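PDB 3BB7: interpain A from Prevotella intermedia, which probably cleaves proteins as a papain-like cysteine peptidase of family C10, made as an autocatalytically activated zymogen whose propeptide and catalytic domain form this fragment. Local coordinates for residues L31-L36 against L72-P77; I58-T63 against M304-A309; N126-P131 against K247-I252; V150-D155 against L185-G190. The protein carries 1 engineered substitution. One frame throughout, in Å; residues are numbered along the deposited sequence.

Interaction 1 of 4, residues L31-L36 against L72-P77; sequences LAPELL and LNVIKP. Unlike the reference sequence in segment 72-77: N73 (reference Ser).
L72 fits into the corner formed by A32 and P33, its CB against the proline ring and its CD1 methyl against A32, while its backbone N-H is bonded to L31. Segment 31-36 belongs to the Spi-inhibitor-like, probably propeptide, part of the zymogen; here the run into strand 35-39 of the large antiparallel sheet meets the chain that has just left helix 49-68. The contact is a knob set in a shallow, angular hollow. The methyl bump of A32 CB rests on L72 CD1 at 3.7 Å. The P33 ring supplies the adjoining wall, its CD 4.1 Å from L72 CB, and the two side chains cross at about a right angle. A second, smaller bump follows two residues on, where V74 CG2 reaches the outer corner of the same ring at P33 CG, 4.3 Å away. The L72 branch lies beside its backbone N (chi1 -68°), which keeps CG close to L31 O and brings CD1 against A32 CB. Beyond A32, L72 touches I62 and A65 of helix 49-68, so the leucine is wedged between the loop 31-34 and the helix. At this surface edge a water bridges the two backbones, donating to L72 O and more weakly to L31 O. The direct link is nearly straight: L72 N donates to L31 O over 2.8 Å, at an N-H...O angle of 176°.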
loop_
_atom_site.group_PDB
_atom_site.type_symbol
_atom_site.label_atom_id
_atom_site.label_comp_id
_atom_site.label_asym_id
_atom_site.label_seq_id
_atom_site.Cartn_x
_atom_site.Cartn_y
_atom_site.Cartn_z
ATOM N N LEU A 31 1.042 5.064 -27.795
ATOM C CA LEU A 31 2.194 4.553 -27.050
ATOM C C LEU A 31 1.896 4.031 -25.653
ATOM O O LEU A 31 2.819 3.626 -24.934
ATOM C CB LEU A 31 3.266 5.639 -26.954
ATOM C CG LEU A 31 3.846 6.081 -28.303
ATOM C CD1 LEU A 31 4.640 7.385 -28.194
ATOM C CD2 LEU A 31 4.733 4.987 -28.875
ATOM N N ALA A 32 0.621 4.031 -25.275
ATOM C CA ALA A 32 0.201 3.525 -23.965
ATOM C C ALA A 32 -0.909 2.493 -24.112
ATOM O O ALA A 32 -1.751 2.612 -24.996
ATOM C CB ALA A 32 -0.308 4.662 -23.107
ATOM N N PRO A 33 -0.940 1.492 -23.208
ATOM C CA PRO A 33 -2.105 0.597 -23.218
ATOM C C PRO A 33 -3.331 1.374 -22.761
ATOM O O PRO A 33 -3.209 2.262 -21.908
ATOM C CB PRO A 33 -1.753 -0.467 -22.185
ATOM C CG PRO A 33 -0.738 0.173 -21.303
ATOM C CD PRO A 33 0.019 1.166 -22.131
ATOM N N GLU A 34 -4.500 1.051 -23.312
ATOM C CA GLU A 34 -5.690 1.829 -23.038
ATOM C C GLU A 34 -6.136 1.687 -21.574
ATOM O O GLU A 34 -6.352 2.667 -20.887
ATOM C CB GLU A 34 -6.808 1.380 -23.956
ATOM C CG GLU A 34 -8.025 2.283 -23.854
ATOM C CD GLU A 34 -9.143 1.933 -24.809
ATOM O OE1 GLU A 34 -9.488 0.730 -24.977
ATOM O OE2 GLU A 34 -9.704 2.899 -25.369
ATOM N N LEU A 35 -6.327 0.468 -21.102
ATOM C CA LEU A 35 -6.822 0.328 -19.742
ATOM C C LEU A 35 -5.663 0.363 -18.758
ATOM O O LEU A 35 -4.759 -0.489 -18.822
ATOM C CB LEU A 35 -7.625 -0.958 -19.581
ATOM C CG LEU A 35 -8.135 -0.993 -18.133
ATOM C CD1 LEU A 35 -9.594 -0.761 -18.034
ATOM C CD2 LEU A 35 -7.699 -2.221 -17.391
ATOM N N LEU A 36 -5.710 1.328 -17.842
ATOM C CA LEU A 36 -4.638 1.510 -16.829
ATOM C C LEU A 36 -5.032 0.937 -15.476
ATOM O O LEU A 36 -4.170 0.545 -14.692
ATOM C CB LEU A 36 -4.300 2.993 -16.687
ATOM C CG LEU A 36 -3.933 3.693 -18.014
ATOM C CD1 LEU A 36 -3.852 5.191 -17.812
ATOM C CD2 LEU A 36 -2.595 3.158 -18.505
ATOM N N LEU A 72 5.049 2.198 -24.080
ATOM C CA LEU A 72 5.115 1.687 -22.720
ATOM C C LEU A 72 5.067 0.165 -22.754
ATOM O O LEU A 72 4.378 -0.429 -23.588
ATOM C CB LEU A 72 3.990 2.256 -21.831
ATOM C CG LEU A 72 4.088 3.749 -21.512
ATOM C CD1 LEU A 72 2.751 4.267 -20.975
ATOM C CD2 LEU A 72 5.227 4.034 -20.492
ATOM N N ASN A 73 5.799 -0.458 -21.850
ATOM C CA ASN A 73 5.810 -1.916 -21.856
ATOM C C ASN A 73 4.573 -2.516 -21.199
ATOM O O ASN A 73 3.922 -1.879 -20.359
ATOM C CB ASN A 73 7.094 -2.462 -21.254
ATOM C CG ASN A 73 7.224 -2.177 -19.788
ATOM O OD1 ASN A 73 6.265 -2.298 -19.012
ATOM N ND2 ASN A 73 8.425 -1.817 -19.378
ATOM N N VAL A 74 4.253 -3.733 -21.630
ATOM C CA VAL A 74 3.137 -4.508 -21.094
ATOM C C VAL A 74 3.720 -5.880 -20.774
ATOM O O VAL A 74 4.220 -6.584 -21.666
ATOM C CB VAL A 74 2.011 -4.652 -22.129
ATOM C CG1 VAL A 74 0.915 -5.524 -21.574
ATOM C CG2 VAL A 74 1.458 -3.282 -22.475
ATOM N N ILE A 75 3.728 -6.217 -19.497
ATOM C CA ILE A 75 4.351 -7.462 -19.040
ATOM C C ILE A 75 3.255 -8.290 -18.401
ATOM O O ILE A 75 2.572 -7.817 -17.458
ATOM C CB ILE A 75 5.469 -7.161 -18.026
ATOM C CG1 ILE A 75 6.576 -6.329 -18.670
ATOM C CG2 ILE A 75 6.045 -8.453 -17.460
ATOM C CD1 ILE A 75 7.574 -5.786 -17.660
ATOM N N LYS A 76 3.097 -9.519 -18.887
ATOM C CA LYS A 76 2.057 -10.444 -18.423
ATOM C C LYS A 76 2.739 -11.639 -17.771
ATOM O O LYS A 76 3.842 -12.035 -18.200
ATOM C CB LYS A 76 1.192 -10.895 -19.603
ATOM C CG LYS A 76 0.410 -9.758 -20.240
ATOM C CD LYS A 76 -0.636 -10.282 -21.163
ATOM C CE LYS A 76 -1.330 -9.175 -21.904
ATOM N NZ LYS A 76 -2.472 -9.650 -22.745
ATOM N N PRO A 77 2.104 -12.220 -16.737
ATOM C CA PRO A 77 2.709 -13.364 -16.047
ATOM C C PRO A 77 2.752 -14.590 -16.962
ATOM O O PRO A 77 1.724 -14.955 -17.561
ATOM C CB PRO A 77 1.752 -13.606 -14.873
ATOM C CG PRO A 77 0.429 -13.020 -15.320
ATOM C CD PRO A 77 0.811 -11.836 -16.142
HETATM O O HOH W 1 2.024 0.479 -24.821
#

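Interaction 2 of 4, residues I58-T63 against M304-A309; sequences IDEVIT and MYSFTA
Two backbone N-H groups in succession hold the carboxylate of E60. F307 N donates to E60 OE1 at 2.8 Å and T308 N to E60 OE2 at 3.0 Å, each using the syn lone pair of its oxygen, so both bonds arrive on the inner side of the carboxylate. This double grip fixes the rotation of the group and would be expected to favour its ionised form. E60 reaches that far because CG stands anti to the backbone N (chi1 -176°) and the chain stays extended beyond it. The neighbouring hydroxyls look elsewhere: S306 OG is bonded to N303 O and T308 OG1 to N300 O, bonds that tie down the same bend of 304-309. In the zymogen this links helix 49-68 of the probable propeptide region to the loop between strands 292-294 and 312-315 of the papain-like catalytic domain. The F307 side chain is about 6 Å from that of H267, the predicted proton acceptor, so the loop that receives E60 lies near the predicted active site. Van der Waals contacts surround the polar centre. S306 CB lies 3.4 Å from E60 OE1; the F307 ring plane lies 41° from that of the carboxylate, and its CD2 is 3.3 Å from the same OE1. At the next residue of the helix, V61 CG1 meets T308 CG2 at 3.4 Å, a tight methyl-to-methyl contact.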
loop_
_atom_site.group_PDB
_atom_site.type_symbol
_atom_site.label_atom_id
_atom_site.label_comp_id
_atom_site.label_asym_id
_atom_site.label_seq_id
_atom_site.Cartn_x
_atom_site.Cartn_y
_atom_site.Cartn_z
ATOM N N ILE A 58 1.465 7.653 -13.340
ATOM C CA ILE A 58 0.900 7.329 -14.664
ATOM C C ILE A 58 1.055 8.503 -15.622
ATOM O O ILE A 58 1.547 8.346 -16.749
ATOM C CB ILE A 58 -0.586 6.921 -14.490
ATOM C CG1 ILE A 58 -0.706 5.521 -13.854
ATOM C CG2 ILE A 58 -1.375 7.011 -15.802
ATOM C CD1 ILE A 58 -0.332 4.331 -14.762
ATOM N N ASP A 59 0.636 9.682 -15.179
ATOM C CA ASP A 59 0.778 10.891 -15.998
ATOM C C ASP A 59 2.239 11.090 -16.431
ATOM O O ASP A 59 2.494 11.347 -17.607
ATOM C CB ASP A 59 0.231 12.114 -15.243
ATOM C CG ASP A 59 0.426 13.389 -16.014
ATOM O OD1 ASP A 59 1.437 14.070 -15.745
ATOM O OD2 ASP A 59 -0.412 13.687 -16.902
ATOM N N GLU A 60 3.194 10.920 -15.497
ATOM C CA GLU A 60 4.616 11.076 -15.774
ATOM C C GLU A 60 5.086 10.073 -16.823
ATOM O O GLU A 60 5.778 10.435 -17.782
ATOM C CB GLU A 60 5.383 10.881 -14.467
ATOM C CG GLU A 60 6.874 11.099 -14.549
ATOM C CD GLU A 60 7.518 10.847 -13.202
ATOM O OE1 GLU A 60 7.825 11.834 -12.476
ATOM O OE2 GLU A 60 7.690 9.661 -12.865
ATOM N N VAL A 61 4.710 8.806 -16.673
ATOM C CA VAL A 61 5.236 7.822 -17.649
ATOM C C VAL A 61 4.634 7.952 -19.030
ATOM O O VAL A 61 5.330 7.756 -20.036
ATOM C CB VAL A 61 5.171 6.336 -17.169
ATOM C CG1 VAL A 61 5.962 6.182 -15.870
ATOM C CG2 VAL A 61 3.763 5.806 -17.008
ATOM N N ILE A 62 3.353 8.299 -19.087
ATOM C CA ILE A 62 2.732 8.492 -20.365
ATOM C C ILE A 62 3.369 9.702 -21.085
ATOM O O ILE A 62 3.712 9.622 -22.286
ATOM C CB ILE A 62 1.180 8.618 -20.264
ATOM C CG1 ILE A 62 0.586 7.284 -19.791
ATOM C CG2 ILE A 62 0.581 9.009 -21.625
ATOM C CD1 ILE A 62 -0.917 7.286 -19.536
ATOM N N THR A 63 3.530 10.819 -20.379
ATOM C CA THR A 63 4.142 11.975 -21.019
ATOM C C THR A 63 5.593 11.677 -21.435
ATOM O O THR A 63 6.024 12.067 -22.521
ATOM C CB THR A 63 4.017 13.247 -20.173
ATOM O OG1 THR A 63 4.722 13.096 -18.954
ATOM C CG2 THR A 63 2.547 13.526 -19.869
ATOM N N MET A 304 16.244 10.298 -10.055
ATOM C CA MET A 304 16.027 10.101 -8.625
ATOM C C MET A 304 14.899 10.981 -8.082
ATOM O O MET A 304 14.449 10.804 -6.940
ATOM C CB MET A 304 17.330 10.307 -7.841
ATOM C CG MET A 304 18.161 11.493 -8.311
ATOM S SD MET A 304 19.601 11.821 -7.272
ATOM C CE MET A 304 18.822 11.931 -5.659
ATOM N N TYR A 305 14.435 11.901 -8.917
ATOM C CA TYR A 305 13.453 12.910 -8.532
ATOM C C TYR A 305 12.053 12.726 -9.119
ATOM O O TYR A 305 11.157 13.545 -8.857
ATOM C CB TYR A 305 13.988 14.291 -8.921
ATOM C CG TYR A 305 15.256 14.637 -8.210
ATOM C CD1 TYR A 305 16.386 15.048 -8.915
ATOM C CD2 TYR A 305 15.326 14.549 -6.822
ATOM C CE1 TYR A 305 17.574 15.383 -8.231
ATOM C CE2 TYR A 305 16.491 14.872 -6.132
ATOM C CZ TYR A 305 17.605 15.286 -6.832
ATOM O OH TYR A 305 18.739 15.619 -6.110
ATOM N N SER A 306 11.875 11.670 -9.914
ATOM C CA SER A 306 10.594 11.379 -10.570
ATOM C C SER A 306 9.618 10.740 -9.586
ATOM O O SER A 306 10.018 10.201 -8.570
ATOM C CB SER A 306 10.812 10.389 -11.714
ATOM O OG SER A 306 11.340 9.158 -11.235
ATOM N N PHE A 307 8.332 10.780 -9.899
ATOM C CA PHE A 307 7.361 10.021 -9.111
ATOM C C PHE A 307 7.617 8.524 -9.182
ATOM O O PHE A 307 7.386 7.817 -8.216
ATOM C CB PHE A 307 5.939 10.302 -9.612
ATOM C CG PHE A 307 5.471 11.699 -9.336
ATOM C CD1 PHE A 307 5.060 12.057 -8.057
ATOM C CD2 PHE A 307 5.448 12.652 -10.351
ATOM C CE1 PHE A 307 4.640 13.352 -7.792
ATOM C CE2 PHE A 307 5.014 13.944 -10.100
ATOM C CZ PHE A 307 4.612 14.292 -8.818
ATOM N N THR A 308 8.070 8.022 -10.334
ATOM C CA THR A 308 8.236 6.555 -10.514
ATOM C C THR A 308 9.436 5.982 -9.790
ATOM O O THR A 308 9.543 4.768 -9.584
ATOM C CB THR A 308 8.325 6.125 -11.989
ATOM O OG1 THR A 308 9.394 6.840 -12.631
ATOM C CG2 THR A 308 7.042 6.392 -12.704
ATOM N N ALA A 309 10.360 6.853 -9.406
ATOM C CA ALA A 309 11.510 6.404 -8.653
ATOM C C ALA A 309 11.074 5.964 -7.253
ATOM O O ALA A 309 11.766 5.196 -6.588
ATOM C CB ALA A 309 12.524 7.528 -8.570
#

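Interaction 3 of 4, residues N126-P131 against K247-I252; sequences NYFKYP and KGHPLI
P250 packs its ring against both aromatic side chains at the end of helix 116-128. Its CG lies over one face of Y127, 4.1 Å from the ring centroid and 26° off the normal, a CH-pi contact displaced toward the CD2 side. The neighbouring P250 CD touches the far end of the other ring, 3.7 Å from F128 CZ. The edge of that phenyl ring also comes near the backbone, with CZ 4.2 Å from H249 CA. Y127 reaches the proline with CG anti to the backbone N (chi1 173°). Behind this first shell the aromatics brace each other: Y127 CD2 stands 3.7 Å above the centre of the F128 face, and F128 CE2 lies in the plane of the tyrosine ring at its rim. Helix 116-128 is the central helix of the papain-like fold, with the engineered A116 at the predicted nucleophile position at its other end; strand 251-255 belongs to the large antiparallel sheet. The contact joins the helix end to the turn before that strand, while I252 touches T121 and V124 nearer the helix N terminus. A water lies 2.8 Å from Y127 OH and donates to G248 O at 2.6 Å. G248, just past helix 234-246, closes it in a Schellman motif with positive phi, the turn that presents its carbonyl here. Farther out, H249 has ND1 bonded to E244 OE1 and its ring against Y318.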
loop_
_atom_site.group_PDB
_atom_site.type_symbol
_atom_site.label_atom_id
_atom_site.label_comp_id
_atom_site.label_asym_id
_atom_site.label_seq_id
_atom_site.Cartn_x
_atom_site.Cartn_y
_atom_site.Cartn_z
ATOM N N ASN A 126 -1.961 -9.086 9.357
ATOM C CA ASN A 126 -3.255 -9.654 9.668
ATOM C C ASN A 126 -3.615 -10.792 8.700
ATOM O O ASN A 126 -4.279 -11.756 9.066
ATOM C CB ASN A 126 -4.357 -8.589 9.610
ATOM C CG ASN A 126 -5.719 -9.180 9.944
ATOM O OD1 ASN A 126 -5.959 -9.646 11.076
ATOM N ND2 ASN A 126 -6.619 -9.167 8.962
ATOM N N TYR A 127 -3.221 -10.655 7.436
ATOM C CA TYR A 127 -3.449 -11.737 6.466
ATOM C C TYR A 127 -2.816 -13.046 6.968
ATOM O O TYR A 127 -3.427 -14.140 6.887
ATOM C CB TYR A 127 -2.901 -11.329 5.094
ATOM C CG TYR A 127 -2.962 -12.481 4.122
ATOM C CD1 TYR A 127 -4.178 -12.853 3.526
ATOM C CD2 TYR A 127 -1.830 -13.235 3.854
ATOM C CE1 TYR A 127 -4.243 -13.935 2.648
ATOM C CE2 TYR A 127 -1.883 -14.356 2.957
ATOM C CZ TYR A 127 -3.094 -14.677 2.366
ATOM O OH TYR A 127 -3.206 -15.767 1.527
ATOM N N PHE A 128 -1.596 -12.949 7.507
ATOM C CA PHE A 128 -0.896 -14.135 8.030
ATOM C C PHE A 128 -1.256 -14.537 9.440
ATOM O O PHE A 128 -0.951 -15.665 9.850
ATOM C CB PHE A 128 0.613 -13.891 7.964
ATOM C CG PHE A 128 1.143 -13.863 6.548
ATOM C CD1 PHE A 128 1.136 -15.034 5.777
ATOM C CD2 PHE A 128 1.587 -12.680 5.985
ATOM C CE1 PHE A 128 1.610 -15.040 4.466
ATOM C CE2 PHE A 128 2.042 -12.651 4.649
ATOM C CZ PHE A 128 2.057 -13.830 3.909
ATOM N N LYS A 129 -1.891 -13.628 10.186
ATOM C CA LYS A 129 -2.199 -13.837 11.603
ATOM C C LYS A 129 -0.930 -14.236 12.366
ATOM O O LYS A 129 -0.898 -15.220 13.124
ATOM C CB LYS A 129 -3.337 -14.840 11.804
ATOM C CG LYS A 129 -4.654 -14.263 11.332
ATOM C CD LYS A 129 -5.691 -15.337 11.114
ATOM C CE LYS A 129 -6.834 -14.751 10.285
ATOM N NZ LYS A 129 -6.426 -13.527 9.492
ATOM N N TYR A 130 0.120 -13.450 12.140
ATOM C CA TYR A 130 1.457 -13.790 12.636
ATOM C C TYR A 130 2.221 -12.494 12.782
ATOM O O TYR A 130 2.037 -11.612 11.963
ATOM C CB TYR A 130 2.139 -14.725 11.621
ATOM C CG TYR A 130 3.523 -15.214 11.992
ATOM C CD1 TYR A 130 3.701 -16.416 12.666
ATOM C CD2 TYR A 130 4.662 -14.484 11.620
ATOM C CE1 TYR A 130 4.982 -16.853 12.990
ATOM C CE2 TYR A 130 5.929 -14.912 11.940
ATOM C CZ TYR A 130 6.081 -16.105 12.611
ATOM O OH TYR A 130 7.366 -16.506 12.923
ATOM N N PRO A 131 3.044 -12.364 13.830
ATOM C CA PRO A 131 3.383 -13.335 14.862
ATOM C C PRO A 131 2.331 -13.414 15.962
ATOM O O PRO A 131 1.396 -12.569 16.022
ATOM C CB PRO A 131 4.698 -12.782 15.417
ATOM C CG PRO A 131 4.489 -11.298 15.337
ATOM C CD PRO A 131 3.752 -11.081 14.035
ATOM N N LYS A 247 3.172 -17.556 -4.619
ATOM C CA LYS A 247 3.417 -18.211 -3.347
ATOM C C LYS A 247 2.442 -17.795 -2.240
ATOM O O LYS A 247 2.558 -18.277 -1.105
ATOM C CB LYS A 247 4.841 -17.909 -2.871
ATOM C CG LYS A 247 5.931 -18.398 -3.804
ATOM C CD LYS A 247 7.293 -17.832 -3.409
ATOM C CE LYS A 247 8.363 -18.152 -4.456
ATOM N NZ LYS A 247 8.364 -19.585 -4.900
ATOM N N GLY A 248 1.510 -16.898 -2.551
ATOM C CA GLY A 248 0.526 -16.428 -1.567
ATOM C C GLY A 248 1.104 -15.408 -0.591
ATOM O O GLY A 248 0.713 -15.381 0.596
ATOM N N HIS A 249 2.033 -14.574 -1.080
ATOM C CA HIS A 249 2.650 -13.553 -0.244
ATOM C C HIS A 249 2.312 -12.139 -0.688
ATOM O O HIS A 249 2.947 -11.610 -1.612
ATOM C CB HIS A 249 4.172 -13.674 -0.293
ATOM C CG HIS A 249 4.706 -15.012 0.116
ATOM N ND1 HIS A 249 5.984 -15.406 -0.207
ATOM C CD2 HIS A 249 4.165 -16.022 0.835
ATOM C CE1 HIS A 249 6.209 -16.616 0.287
ATOM N NE2 HIS A 249 5.124 -17.012 0.930
ATOM N N PRO A 250 1.336 -11.492 -0.023
ATOM C CA PRO A 250 1.035 -10.098 -0.374
ATOM C C PRO A 250 2.243 -9.246 -0.040
ATOM O O PRO A 250 3.014 -9.582 0.898
ATOM C CB PRO A 250 -0.130 -9.740 0.539
ATOM C CG PRO A 250 -0.669 -11.045 1.092
ATOM C CD PRO A 250 0.481 -12.027 1.053
ATOM N N LEU A 251 2.431 -8.167 -0.805
ATOM C CA LEU A 251 3.624 -7.320 -0.727
ATOM C C LEU A 251 3.349 -5.913 -0.219
ATOM O O LEU A 251 2.476 -5.245 -0.742
ATOM C CB LEU A 251 4.295 -7.202 -2.100
ATOM C CG LEU A 251 4.760 -8.537 -2.709
ATOM C CD1 LEU A 251 5.183 -8.343 -4.138
ATOM C CD2 LEU A 251 5.908 -9.086 -1.916
ATOM N N ILE A 252 4.098 -5.468 0.783
ATOM C CA ILE A 252 4.060 -4.075 1.208
ATOM C C ILE A 252 4.834 -3.281 0.149
ATOM O O ILE A 252 5.971 -3.651 -0.203
ATOM C CB ILE A 252 4.771 -3.955 2.575
ATOM C CG1 ILE A 252 4.047 -4.818 3.628
ATOM C CG2 ILE A 252 4.905 -2.483 3.006
ATOM C CD1 ILE A 252 4.858 -5.063 4.905
HETATM O O HOH W 2 -0.863 -17.277 1.564
#

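Interaction 4 of 4, residues V150-D155 against L185-G190; sequences VAISAD and LMLHCG
Strand 150-154 crosses helix 185-190 nearly at right angles, the two axes approaching to 8.0 Å with an angle of 105° between their directions. The backbones come nearest at A154 and H188, whose CA atoms are 5.6 Å apart. From the strand, I152 and A154 direct their CB atoms at the helix, and each meets its own partner. A154 CB sits over one face of the imidazole of H188, 3.7 Å from the ring centroid and 18° off its normal, a compact CH-pi contact displaced toward CD2. I152 CG2 meets L187 CD1 at 3.5 Å, a tight fit for two methyls whose side chains pass at a slant. The other methyl, L187 CD2, lies 3.8 Å from S153 O. In this papain-like domain the hairpin of strands 138-142 and 150-154 thus packs on the outer side of helix 176-192, while L185, M186 and C189 touch the central helix 116-128. The leucine L187 can reach the strand because CG lies anti to its backbone N (chi1 159°). The imidazole is steadied from beyond the two segments: ND1 is bonded to Y161 OH, and the ring of F156 meets that of H188 steeply. Near the end of the strand a water takes a hydrogen bond from D155 N and lies 3.3 Å from H188 NE2.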
loop_
_atom_site.group_PDB
_atom_site.type_symbol
_atom_site.label_atom_id
_atom_site.label_comp_id
_atom_site.label_asym_id
_atom_site.label_seq_id
_atom_site.Cartn_x
_atom_site.Cartn_y
_atom_site.Cartn_z
ATOM N N VAL A 150 6.861 14.005 22.761
ATOM C CA VAL A 150 5.878 13.065 23.341
ATOM C C VAL A 150 6.253 11.648 22.927
ATOM O O VAL A 150 6.367 11.358 21.718
ATOM C CB VAL A 150 4.418 13.422 22.896
ATOM C CG1 VAL A 150 3.435 12.339 23.295
ATOM C CG2 VAL A 150 3.989 14.725 23.488
ATOM N N ALA A 151 6.376 10.738 23.901
ATOM C CA ALA A 151 6.773 9.353 23.619
ATOM C C ALA A 151 5.622 8.548 23.080
ATOM O O ALA A 151 4.530 8.561 23.644
ATOM C CB ALA A 151 7.321 8.679 24.907
ATOM N N ILE A 152 5.892 7.814 22.014
ATOM C CA ILE A 152 4.926 6.869 21.455
ATOM C C ILE A 152 5.647 5.519 21.459
ATOM O O ILE A 152 6.598 5.311 20.712
ATOM C CB ILE A 152 4.511 7.277 20.028
ATOM C CG1 ILE A 152 3.814 8.664 20.047
ATOM C CG2 ILE A 152 3.631 6.182 19.404
ATOM C CD1 ILE A 152 3.755 9.339 18.675
ATOM N N SER A 153 5.195 4.607 22.325
ATOM C CA SER A 153 5.943 3.386 22.628
ATOM C C SER A 153 5.161 2.132 22.285
ATOM O O SER A 153 3.929 2.128 22.343
ATOM C CB SER A 153 6.291 3.365 24.119
ATOM O OG SER A 153 7.077 4.504 24.432
ATOM N N ALA A 154 5.892 1.060 21.983
ATOM C CA ALA A 154 5.299 -0.241 21.763
ATOM C C ALA A 154 6.109 -1.293 22.525
ATOM O O ALA A 154 7.343 -1.363 22.380
ATOM C CB ALA A 154 5.344 -0.538 20.288
ATOM N N ASP A 155 5.431 -2.092 23.340
ATOM C CA ASP A 155 6.073 -3.228 24.013
ATOM C C ASP A 155 5.710 -4.484 23.247
ATOM O O ASP A 155 4.779 -5.225 23.606
ATOM C CB ASP A 155 5.597 -3.315 25.462
ATOM C CG ASP A 155 6.272 -4.441 26.222
ATOM O OD1 ASP A 155 7.113 -5.164 25.611
ATOM O OD2 ASP A 155 5.934 -4.608 27.430
ATOM N N LEU A 185 -2.111 -3.082 16.760
ATOM C CA LEU A 185 -1.317 -3.519 15.623
ATOM C C LEU A 185 -0.809 -2.326 14.788
ATOM O O LEU A 185 0.370 -2.268 14.420
ATOM C CB LEU A 185 -2.133 -4.501 14.767
ATOM C CG LEU A 185 -1.437 -5.045 13.513
ATOM C CD1 LEU A 185 -0.170 -5.876 13.905
ATOM C CD2 LEU A 185 -2.378 -5.889 12.690
ATOM N N MET A 186 -1.687 -1.350 14.529
ATOM C CA MET A 186 -1.307 -0.142 13.769
ATOM C C MET A 186 -0.196 0.625 14.471
ATOM O O MET A 186 0.779 1.009 13.842
ATOM C CB MET A 186 -2.514 0.784 13.634
ATOM C CG MET A 186 -3.568 0.292 12.678
ATOM S SD MET A 186 -3.046 0.516 10.964
ATOM C CE MET A 186 -4.437 -0.223 10.109
ATOM N N LEU A 187 -0.345 0.818 15.792
ATOM C CA LEU A 187 0.652 1.560 16.556
ATOM C C LEU A 187 1.986 0.810 16.500
ATOM O O LEU A 187 3.029 1.386 16.227
ATOM C CB LEU A 187 0.178 1.706 17.994
ATOM C CG LEU A 187 1.244 1.985 19.054
ATOM C CD1 LEU A 187 1.637 3.376 18.870
ATOM C CD2 LEU A 187 0.684 1.749 20.443
ATOM N N HIS A 188 1.940 -0.502 16.696
ATOM C CA HIS A 188 3.179 -1.277 16.720
ATOM C C HIS A 188 3.861 -1.283 15.361
ATOM O O HIS A 188 5.096 -1.150 15.286
ATOM C CB HIS A 188 2.885 -2.678 17.212
ATOM C CG HIS A 188 2.625 -2.739 18.679
ATOM N ND1 HIS A 188 2.943 -3.848 19.434
ATOM C CD2 HIS A 188 2.128 -1.813 19.543
ATOM C CE1 HIS A 188 2.611 -3.621 20.698
ATOM N NE2 HIS A 188 2.142 -2.387 20.796
ATOM N N CYS A 189 3.069 -1.369 14.290
ATOM C CA CYS A 189 3.666 -1.325 12.933
ATOM C C CYS A 189 4.325 0.017 12.684
ATOM O O CYS A 189 5.397 0.065 12.036
ATOM C CB CYS A 189 2.619 -1.606 11.863
ATOM S SG CYS A 189 2.090 -3.341 11.841
ATOM N N GLY A 190 3.697 1.102 13.155
ATOM C CA GLY A 190 4.327 2.430 12.995
ATOM C C GLY A 190 5.620 2.556 13.795
ATOM O O GLY A 190 6.664 2.996 13.267
HETATM O O HOH W 3 2.659 -1.681 23.932
#

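Overall arrangement
From the N terminus, interaction 1 closes a short loop around helix 49-68, returning the chain at 72-77 to the lead-in of strand 35-39. Interaction 2 starts inside that loop, on the same helix, and ends far along the chain at 304-309, so the two cross; L72 packs on I62 and L36 on I58, joining them physically. Within the long span of interaction 2, interaction 3 ties the end of the central helix to the turn entering the large sheet, and within the span of interaction 3 interaction 4 sets a hairpin on helix 176-192. Interaction 2 joins the probable propeptide helix to the catalytic domain, while interactions 3 and 4 hold helices and strands together within it.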